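Local coordinates for protein oxygen-independent coproporphyrinogen III oxidase (Escherichia coli, PDB 1OLT) that catalyses the oxygen-independent oxidative decarboxylation of two propionate groups of coproporphyrinogen III to vinyl groups in haem biosynthesis, using S-adenosylmethionine and a [4Fe-4S] cluster, at residues Y212-L226 and D259-T273. Residues are numbered along the deposited sequence; the frame is centred on the assembly and turned at random.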
ATOM      1  N   TYR A 212       1.481  -4.257 -15.044  1.00 12.30           N
ATOM      2  CA  TYR A 212       1.840  -5.199 -16.127  1.00 12.54           C
ATOM      3  C   TYR A 212       0.863  -6.378 -16.106  1.00 11.96           C
ATOM      4  O   TYR A 212       0.380  -6.785 -15.057  1.00 11.38           O
ATOM      5  CB  TYR A 212       3.322  -5.637 -16.080  1.00 13.16           C
ATOM      6  CG  TYR A 212       3.688  -6.615 -15.002  1.00 13.57           C
ATOM      7  CD1 TYR A 212       3.977  -6.188 -13.750  1.00 12.78           C
ATOM      8  CD2 TYR A 212       3.728  -7.985 -15.264  1.00 16.80           C
ATOM      9  CE1 TYR A 212       4.306  -7.057 -12.767  1.00 13.75           C
ATOM     10  CE2 TYR A 212       4.083  -8.888 -14.263  1.00 17.33           C
ATOM     11  CZ  TYR A 212       4.321  -8.400 -13.017  1.00 14.35           C
ATOM     12  OH  TYR A 212       4.659  -9.247 -12.010  1.00 24.33           O
ATOM     13  N   GLY A 213       0.544  -6.890 -17.267  1.00 12.04           N
ATOM     14  CA  GLY A 213      -0.525  -7.900 -17.424  1.00 12.05           C
ATOM     15  C   GLY A 213      -1.874  -7.378 -17.949  1.00 12.12           C
ATOM     16  O   GLY A 213      -2.854  -8.091 -17.989  1.00 11.29           O
ATOM     17  N   LEU A 214      -1.921  -6.105 -18.315  1.00 12.93           N
ATOM     18  CA  LEU A 214      -3.119  -5.500 -18.884  1.00 12.08           C
ATOM     19  C   LEU A 214      -3.309  -5.972 -20.309  1.00 12.88           C
ATOM     20  O   LEU A 214      -2.350  -6.389 -20.941  1.00 12.60           O
ATOM     21  CB  LEU A 214      -2.988  -3.979 -18.836  1.00 11.98           C
ATOM     22  CG  LEU A 214      -3.007  -3.299 -17.493  1.00 12.50           C
ATOM     23  CD1 LEU A 214      -2.811  -1.815 -17.593  1.00 14.61           C
ATOM     24  CD2 LEU A 214      -4.303  -3.561 -16.666  1.00 14.08           C
ATOM     25  N   PRO A 215      -4.547  -5.862 -20.855  1.00 13.56           N
ATOM     26  CA  PRO A 215      -4.834  -6.309 -22.207  1.00 14.03           C
ATOM     27  C   PRO A 215      -3.959  -5.669 -23.226  1.00 14.57           C
ATOM     28  O   PRO A 215      -3.704  -4.498 -23.226  1.00 14.45           O
ATOM     29  CB  PRO A 215      -6.307  -5.939 -22.424  1.00 14.16           C
ATOM     30  CG  PRO A 215      -6.603  -4.969 -21.406  1.00 15.35           C
ATOM     31  CD  PRO A 215      -5.748  -5.293 -20.191  1.00 14.63           C
ATOM     32  N   LYS A 216      -3.492  -6.508 -24.110  1.00 16.53           N
ATOM     33  CA  LYS A 216      -2.627  -6.161 -25.239  1.00 18.13           C
ATOM     34  C   LYS A 216      -1.196  -5.750 -24.874  1.00 18.25           C
ATOM     35  O   LYS A 216      -0.428  -5.455 -25.763  1.00 18.68           O
ATOM     36  CB  LYS A 216      -3.268  -5.112 -26.190  1.00 18.68           C
ATOM     37  CG  LYS A 216      -4.577  -5.585 -26.853  1.00 22.08           C
ATOM     38  CD  LYS A 216      -4.281  -6.741 -27.828  1.00 27.33           C
ATOM     39  CE  LYS A 216      -5.398  -6.924 -28.867  1.00 30.98           C
ATOM     40  NZ  LYS A 216      -4.874  -7.830 -29.934  1.00 33.68           N
ATOM     41  N   GLN A 217      -0.795  -5.796 -23.608  1.00 17.09           N
ATOM     42  CA  GLN A 217       0.630  -5.533 -23.271  1.00 15.96           C
ATOM     43  C   GLN A 217       1.484  -6.703 -23.679  1.00 16.12           C
ATOM     44  O   GLN A 217       1.078  -7.860 -23.503  1.00 17.46           O
ATOM     45  CB  GLN A 217       0.822  -5.338 -21.773  1.00 15.02           C
ATOM     46  CG  GLN A 217       0.267  -4.023 -21.275  1.00 15.46           C
ATOM     47  CD  GLN A 217       0.507  -3.868 -19.768  1.00 16.26           C
ATOM     48  OE1 GLN A 217       0.583  -4.907 -19.024  1.00 18.09           O
ATOM     49  NE2 GLN A 217       0.621  -2.641 -19.298  1.00 12.82           N
ATOM     50  N   THR A 218       2.653  -6.444 -24.209  1.00 16.14           N
ATOM     51  CA  THR A 218       3.660  -7.483 -24.478  1.00 15.85           C
ATOM     52  C   THR A 218       5.023  -7.024 -23.935  1.00 15.54           C
ATOM     53  O   THR A 218       5.143  -5.900 -23.541  1.00 14.04           O
ATOM     54  CB  THR A 218       3.839  -7.641 -25.994  1.00 15.88           C
ATOM     55  OG1 THR A 218       4.253  -6.384 -26.493  1.00 15.48           O
ATOM     56  CG2 THR A 218       2.477  -7.959 -26.795  1.00 16.57           C
ATOM     57  N   PRO A 219       6.036  -7.892 -23.887  1.00 15.10           N
ATOM     58  CA  PRO A 219       7.404  -7.463 -23.558  1.00 15.52           C
ATOM     59  C   PRO A 219       7.839  -6.212 -24.310  1.00 16.07           C
ATOM     60  O   PRO A 219       8.360  -5.255 -23.678  1.00 14.74           O
ATOM     61  CB  PRO A 219       8.261  -8.732 -23.845  1.00 15.30           C
ATOM     62  CG  PRO A 219       7.319  -9.853 -23.507  1.00 15.70           C
ATOM     63  CD  PRO A 219       5.929  -9.350 -23.960  1.00 15.19           C
ATOM     64  N   GLU A 220       7.580  -6.194 -25.611  0.50 16.08           N
ATOM     65  CA  GLU A 220       8.030  -5.108 -26.460  0.50 17.10           C
ATOM     66  C   GLU A 220       7.228  -3.780 -26.210  0.50 16.47           C
ATOM     67  O   GLU A 220       7.823  -2.685 -26.185  0.50 16.21           O
ATOM     68  CB  GLU A 220       8.080  -5.591 -27.940  0.50 17.65           C
ATOM     69  CG  GLU A 220       9.231  -6.621 -28.272  0.50 19.81           C
ATOM     70  CD  GLU A 220       9.031  -8.124 -27.818  0.50 24.49           C
ATOM     71  OE1 GLU A 220       7.878  -8.673 -27.810  0.50 25.05           O
ATOM     72  OE2 GLU A 220      10.077  -8.804 -27.468  0.50 27.73           O
ATOM     73  N   SER A 221       5.912  -3.861 -25.991  1.00 15.65           N
ATOM     74  CA  SER A 221       5.121  -2.671 -25.616  1.00 14.71           C
ATOM     75  C   SER A 221       5.506  -2.147 -24.216  1.00 14.01           C
ATOM     76  O   SER A 221       5.643  -0.951 -24.010  1.00 13.95           O
ATOM     77  CB  SER A 221       3.603  -2.892 -25.721  1.00 13.94           C
ATOM     78  OG  SER A 221       3.092  -3.521 -24.567  1.00 13.28           O
ATOM     79  N   PHE A 222       5.710  -3.033 -23.280  1.00 14.19           N
ATOM     80  CA  PHE A 222       6.028  -2.565 -21.949  1.00 14.98           C
ATOM     81  C   PHE A 222       7.470  -1.952 -21.887  1.00 14.47           C
ATOM     82  O   PHE A 222       7.657  -0.965 -21.180  1.00 13.54           O
ATOM     83  CB  PHE A 222       5.812  -3.632 -20.868  1.00 14.39           C
ATOM     84  CG  PHE A 222       5.550  -3.030 -19.484  1.00 15.50           C
ATOM     85  CD1 PHE A 222       4.303  -2.558 -19.137  1.00 15.63           C
ATOM     86  CD2 PHE A 222       6.571  -2.956 -18.538  1.00 14.41           C
ATOM     87  CE1 PHE A 222       4.060  -1.997 -17.897  1.00 17.41           C
ATOM     88  CE2 PHE A 222       6.330  -2.419 -17.267  1.00 15.68           C
ATOM     89  CZ  PHE A 222       5.092  -1.952 -16.938  1.00 20.50           C
ATOM     90  N   ALA A 223       8.401  -2.468 -22.671  1.00 14.21           N
ATOM     91  CA  ALA A 223       9.776  -1.924 -22.705  1.00 15.71           C
ATOM     92  C   ALA A 223       9.755  -0.471 -23.201  1.00 16.42           C
ATOM     93  O   ALA A 223      10.393   0.388 -22.630  1.00 16.35           O
ATOM     94  CB  ALA A 223      10.722  -2.786 -23.526  1.00 15.73           C
ATOM     95  N   PHE A 224       8.966  -0.217 -24.228  1.00 17.19           N
ATOM     96  CA  PHE A 224       8.734   1.103 -24.733  1.00 16.93           C
ATOM     97  C   PHE A 224       8.088   2.062 -23.708  1.00 16.33           C
ATOM     98  O   PHE A 224       8.485   3.198 -23.586  1.00 16.37           O
ATOM     99  CB  PHE A 224       7.856   1.006 -25.979  1.00 18.67           C
ATOM    100  CG  PHE A 224       7.795   2.282 -26.742  1.00 22.38           C
ATOM    101  CD1 PHE A 224       8.863   2.633 -27.607  1.00 26.79           C
ATOM    102  CD2 PHE A 224       6.733   3.166 -26.571  1.00 26.00           C
ATOM    103  CE1 PHE A 224       8.835   3.872 -28.329  1.00 28.19           C
ATOM    104  CE2 PHE A 224       6.687   4.408 -27.282  1.00 26.55           C
ATOM    105  CZ  PHE A 224       7.749   4.758 -28.156  1.00 26.88           C
ATOM    106  N   THR A 225       7.071   1.593 -22.985  1.00 15.35           N
ATOM    107  CA  THR A 225       6.507   2.338 -21.874  1.00 15.92           C
ATOM    108  C   THR A 225       7.596   2.741 -20.841  1.00 15.16           C
ATOM    109  O   THR A 225       7.610   3.860 -20.388  1.00 13.20           O
ATOM    110  CB  THR A 225       5.452   1.498 -21.197  1.00 15.66           C
ATOM    111  OG1 THR A 225       4.304   1.446 -22.062  1.00 20.07           O
ATOM    112  CG2 THR A 225       4.942   2.135 -19.804  1.00 17.88           C
ATOM    113  N   LEU A 226       8.459   1.788 -20.481  1.00 15.24           N
ATOM    114  CA  LEU A 226       9.508   2.001 -19.495  1.00 15.36           C
ATOM    115  C   LEU A 226      10.546   2.992 -19.968  1.00 15.20           C
ATOM    116  O   LEU A 226      11.038   3.735 -19.175  1.00 14.84           O
ATOM    117  CB  LEU A 226      10.168   0.710 -19.074  1.00 15.85           C
ATOM    118  CG  LEU A 226       9.363  -0.159 -18.121  1.00 16.65           C
ATOM    119  CD1 LEU A 226      10.156  -1.298 -17.711  1.00 17.23           C
ATOM    120  CD2 LEU A 226       8.872   0.604 -16.914  1.00 18.87           C
ATOM    121  N   ASP A 259      -7.154 -10.991 -24.654  1.00 21.33           N
ATOM    122  CA  ASP A 259      -6.156  -9.931 -24.889  1.00 20.80           C
ATOM    123  C   ASP A 259      -5.051  -9.959 -23.841  1.00 19.92           C
ATOM    124  O   ASP A 259      -4.027  -9.264 -23.985  1.00 18.87           O
ATOM    125  CB  ASP A 259      -6.759  -8.533 -24.809  1.00 21.03           C
ATOM    126  CG  ASP A 259      -7.752  -8.233 -25.928  1.00 23.83           C
ATOM    127  OD1 ASP A 259      -7.723  -8.927 -26.959  1.00 21.34           O
ATOM    128  OD2 ASP A 259      -8.591  -7.290 -25.826  1.00 22.79           O
ATOM    129  N   LEU A 260      -5.274 -10.676 -22.742  1.00 19.40           N
ATOM    130  CA  LEU A 260      -4.279 -10.656 -21.661  1.00 18.31           C
ATOM    131  C   LEU A 260      -3.044 -11.374 -22.118  1.00 18.58           C
ATOM    132  O   LEU A 260      -3.097 -12.350 -22.837  1.00 17.34           O
ATOM    133  CB  LEU A 260      -4.829 -11.271 -20.372  1.00 17.80           C
ATOM    134  CG  LEU A 260      -6.101 -10.593 -19.790  1.00 16.13           C
ATOM    135  CD1 LEU A 260      -6.548 -11.342 -18.552  1.00 19.48           C
ATOM    136  CD2 LEU A 260      -5.898  -9.168 -19.506  1.00 12.78           C
ATOM    137  N   PRO A 261      -1.902 -10.903 -21.680  1.00 19.00           N
ATOM    138  CA  PRO A 261      -0.655 -11.612 -22.010  1.00 18.55           C
ATOM    139  C   PRO A 261      -0.548 -13.021 -21.419  1.00 18.45           C
ATOM    140  O   PRO A 261      -1.044 -13.285 -20.325  1.00 17.39           O
ATOM    141  CB  PRO A 261       0.440 -10.690 -21.456  1.00 18.62           C
ATOM    142  CG  PRO A 261      -0.221  -9.721 -20.612  1.00 18.32           C
ATOM    143  CD  PRO A 261      -1.689  -9.691 -20.876  1.00 17.98           C
ATOM    144  N   SER A 262       0.130 -13.894 -22.159  1.00 17.01           N
ATOM    145  CA  SER A 262       0.417 -15.245 -21.743  1.00 17.55           C
ATOM    146  C   SER A 262       1.292 -15.183 -20.515  1.00 17.55           C
ATOM    147  O   SER A 262       1.858 -14.143 -20.257  1.00 17.52           O
ATOM    148  CB  SER A 262       1.111 -16.002 -22.853  1.00 17.17           C
ATOM    149  OG  SER A 262       2.460 -15.573 -22.897  1.00 17.28           O
ATOM    150  N   PRO A 263       1.324 -16.229 -19.717  1.00 17.07           N
ATOM    151  CA  PRO A 263       2.215 -16.302 -18.548  1.00 17.11           C
ATOM    152  C   PRO A 263       3.724 -16.100 -18.874  1.00 16.46           C
ATOM    153  O   PRO A 263       4.380 -15.436 -18.091  1.00 16.35           O
ATOM    154  CB  PRO A 263       1.996 -17.742 -18.013  1.00 18.89           C
ATOM    155  CG  PRO A 263       0.511 -18.067 -18.448  1.00 19.64           C
ATOM    156  CD  PRO A 263       0.442 -17.406 -19.827  1.00 19.28           C
ATOM    157  N   GLN A 264       4.227 -16.645 -19.970  0.70 15.55           N
ATOM    158  CA  GLN A 264       5.620 -16.425 -20.363  0.70 15.59           C
ATOM    159  C   GLN A 264       5.825 -14.907 -20.700  0.70 15.39           C
ATOM    160  O   GLN A 264       6.850 -14.325 -20.318  0.70 14.89           O
ATOM    161  CB  GLN A 264       6.018 -17.336 -21.529  0.70 15.59           C
ATOM    162  CG  GLN A 264       7.555 -17.396 -21.857  0.70 16.98           C
ATOM    163  CD  GLN A 264       8.411 -17.397 -20.617  0.70 17.62           C
ATOM    164  OE1 GLN A 264       9.177 -16.476 -20.376  0.70 19.13           O
ATOM    165  NE2 GLN A 264       8.231 -18.382 -19.806  0.70 16.66           N
ATOM    166  N   GLN A 265       4.850 -14.280 -21.368  1.00 14.90           N
ATOM    167  CA  GLN A 265       4.934 -12.871 -21.650  1.00 15.47           C
ATOM    168  C   GLN A 265       5.029 -12.049 -20.329  1.00 15.86           C
ATOM    169  O   GLN A 265       5.867 -11.116 -20.234  1.00 15.20           O
ATOM    170  CB  GLN A 265       3.816 -12.394 -22.581  1.00 15.67           C
ATOM    171  CG  GLN A 265       3.966 -12.762 -24.091  1.00 15.84           C
ATOM    172  CD  GLN A 265       2.729 -12.351 -24.901  1.00 17.74           C
ATOM    173  OE1 GLN A 265       1.596 -12.487 -24.430  1.00 18.91           O
ATOM    174  NE2 GLN A 265       2.943 -11.803 -26.077  1.00 15.73           N
ATOM    175  N   LYS A 266       4.233 -12.398 -19.318  0.50 15.17           N
ATOM    176  CA  LYS A 266       4.237 -11.627 -18.071  0.50 15.76           C
ATOM    177  C   LYS A 266       5.586 -11.795 -17.319  0.50 15.91           C
ATOM    178  O   LYS A 266       6.069 -10.866 -16.689  0.50 14.90           O
ATOM    179  CB  LYS A 266       3.048 -11.994 -17.166  0.50 15.56           C
ATOM    180  CG  LYS A 266       1.683 -11.745 -17.758  0.50 16.34           C
ATOM    181  CD  LYS A 266       0.504 -11.923 -16.679  0.50 17.91           C
ATOM    182  CE  LYS A 266       0.561 -10.842 -15.510  0.50 19.41           C
ATOM    183  NZ  LYS A 266      -0.734 -10.643 -14.581  0.50 19.05           N
ATOM    184  N   LEU A 267       6.166 -12.980 -17.397  1.00 15.98           N
ATOM    185  CA  LEU A 267       7.466 -13.242 -16.818  1.00 17.30           C
ATOM    186  C   LEU A 267       8.544 -12.466 -17.541  1.00 16.52           C
ATOM    187  O   LEU A 267       9.449 -11.967 -16.891  1.00 16.94           O
ATOM    188  CB  LEU A 267       7.873 -14.730 -16.864  1.00 17.82           C
ATOM    189  CG  LEU A 267       7.052 -15.665 -15.969  1.00 22.77           C
ATOM    190  CD1 LEU A 267       7.482 -17.067 -16.086  1.00 26.55           C
ATOM    191  CD2 LEU A 267       7.112 -15.213 -14.526  1.00 26.95           C
ATOM    192  N   ASP A 268       8.452 -12.385 -18.857  1.00 14.85           N
ATOM    193  CA  ASP A 268       9.441 -11.639 -19.633  1.00 14.29           C
ATOM    194  C   ASP A 268       9.277 -10.113 -19.331  1.00 14.03           C
ATOM    195  O   ASP A 268      10.262  -9.428 -19.183  1.00 11.74           O
ATOM    196  CB  ASP A 268       9.329 -11.884 -21.115  1.00 13.18           C
ATOM    197  CG  ASP A 268       9.808 -13.277 -21.509  1.00 16.30           C
ATOM    198  OD1 ASP A 268      10.467 -14.028 -20.694  1.00 15.41           O
ATOM    199  OD2 ASP A 268       9.571 -13.679 -22.647  1.00 17.98           O
ATOM    200  N   ILE A 269       8.044  -9.633 -19.178  1.00 14.35           N
ATOM    201  CA  ILE A 269       7.792  -8.236 -18.770  1.00 13.55           C
ATOM    202  C   ILE A 269       8.437  -7.962 -17.456  1.00 14.54           C
ATOM    203  O   ILE A 269       9.137  -6.957 -17.303  1.00 15.04           O
ATOM    204  CB  ILE A 269       6.382  -7.898 -18.762  1.00 13.65           C
ATOM    205  CG1 ILE A 269       5.862  -7.882 -20.174  1.00 13.29           C
ATOM    206  CG2 ILE A 269       6.165  -6.457 -18.073  1.00 13.85           C
ATOM    207  CD1 ILE A 269       4.311  -7.846 -20.249  1.00 14.56           C
ATOM    208  N   LEU A 270       8.287  -8.865 -16.505  1.00 14.44           N
ATOM    209  CA  LEU A 270       8.787  -8.609 -15.178  1.00 14.34           C
ATOM    210  C   LEU A 270      10.312  -8.654 -15.156  1.00 14.71           C
ATOM    211  O   LEU A 270      10.928  -7.777 -14.569  1.00 13.61           O
ATOM    212  CB  LEU A 270       8.224  -9.592 -14.187  1.00 14.74           C
ATOM    213  CG  LEU A 270       8.761  -9.413 -12.774  1.00 16.93           C
ATOM    214  CD1 LEU A 270       8.511  -8.024 -12.277  1.00 17.76           C
ATOM    215  CD2 LEU A 270       8.177 -10.431 -11.843  1.00 19.71           C
ATOM    216  N   GLN A 271      10.911  -9.664 -15.803  1.00 14.49           N
ATOM    217  CA  GLN A 271      12.324  -9.814 -15.798  1.00 14.91           C
ATOM    218  C   GLN A 271      13.012  -8.597 -16.448  1.00 14.42           C
ATOM    219  O   GLN A 271      13.977  -8.071 -15.904  1.00 12.96           O
ATOM    220  CB  GLN A 271      12.754 -11.091 -16.527  1.00 16.27           C
ATOM    221  CG  GLN A 271      14.281 -11.161 -16.755  1.00 16.91           C
ATOM    222  CD  GLN A 271      14.740 -12.511 -17.264  1.00 22.69           C
ATOM    223  OE1 GLN A 271      13.939 -13.256 -17.839  1.00 24.82           O
ATOM    224  NE2 GLN A 271      16.037 -12.814 -17.084  1.00 18.26           N
ATOM    225  N   GLU A 272      12.481  -8.159 -17.581  0.70 14.26           N
ATOM    226  CA  GLU A 272      13.056  -7.050 -18.327  0.70 14.28           C
ATOM    227  C   GLU A 272      12.850  -5.712 -17.549  0.70 13.40           C
ATOM    228  O   GLU A 272      13.728  -4.863 -17.525  0.70 12.52           O
ATOM    229  CB  GLU A 272      12.442  -6.989 -19.745  0.70 14.65           C
ATOM    230  CG  GLU A 272      12.774  -8.188 -20.598  0.70 16.67           C
ATOM    231  CD  GLU A 272      12.027  -8.253 -21.927  0.70 18.34           C
ATOM    232  OE1 GLU A 272      11.296  -7.286 -22.311  0.70 18.01           O
ATOM    233  OE2 GLU A 272      12.192  -9.302 -22.592  0.70 20.42           O
ATOM    234  N   THR A 273      11.718  -5.587 -16.872  1.00 12.66           N
ATOM    235  CA  THR A 273      11.410  -4.428 -16.046  1.00 11.76           C
ATOM    236  C   THR A 273      12.450  -4.261 -14.939  1.00 11.91           C
ATOM    237  O   THR A 273      12.985  -3.169 -14.737  1.00 10.92           O
ATOM    238  CB  THR A 273       9.980  -4.562 -15.477  1.00 10.50           C
ATOM    239  OG1 THR A 273       9.054  -4.386 -16.573  1.00 11.55           O
ATOM    240  CG2 THR A 273       9.678  -3.451 -14.555  1.00 12.42           C
TER
HETATM  241  O   HOH W   1      -2.819 -10.613 -16.857  1.00 22.23           O
HETATM  242  O   HOH W   2      -6.167 -10.104 -28.397  1.00 47.91           O
HETATM  243  O   HOH W   3      -1.037  -9.278 -24.778  1.00 37.73           O
HETATM  244  O   HOH W   4       9.254  -5.842 -21.230  0.70 23.18           O
HETATM  245  O   HOH W   5      11.051  -6.711 -25.010  1.00 42.66           O
HETATM  246  O   HOH W   6       5.692 -11.310 -27.132  1.00 45.71           O
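Tyr-212, ending strand 207-212 of the radical SAM core, lies across helix 263-273, from CB over Ile-269 to the hydroxyl beside Leu-270. CB meets Ile-269 CG2 at 3.6 Å; CG and CD2 pass the same methyl, CE2 reaches Lys-266 O at 3.7 Å, and OH ends beside Leu-270 CD2. A chi1 of 74°, setting CG between the backbone N and carbonyl carbon, directs the ring along this path. With an alanine in its place, Ile-269 CG2 and Leu-270 CD2 would probably lose the side chain they rest on, opening a gap between strand end and helix. Ile-269 CG2 also touches Phe-222 CD2, while CG1 and CD1 pack on the backbone at Thr-218 and Pro-219. The Pro-219 ring is a knob among Gln-265, Asp-268, Ile-269 and Glu-272, where the axes of 219-226 and 263-273 approach to 9.2 Å and cross at -26°. Near the edge of the Phe-222 ring, Thr-273 OG1 lies 3.4 Å from CE2; that hydroxyl donates to Ile-269 O (2.7 Å), from the face of the carbonyl plane opposite Thr-273 N. In the loop, whose Leu-214 neighbours the S-adenosylmethionine-binding Phe-68, Lys-216 N donates to Asp-259 O at 2.8 Å and a nearly straight 172°, though from above the carbonyl plane. Apolar packing thus dominates between strand end and helices, with a water linking Pro-219 O and Glu-272 OE1 at the rim, whereas directional backbone and water-mediated bonds set how the loops meet.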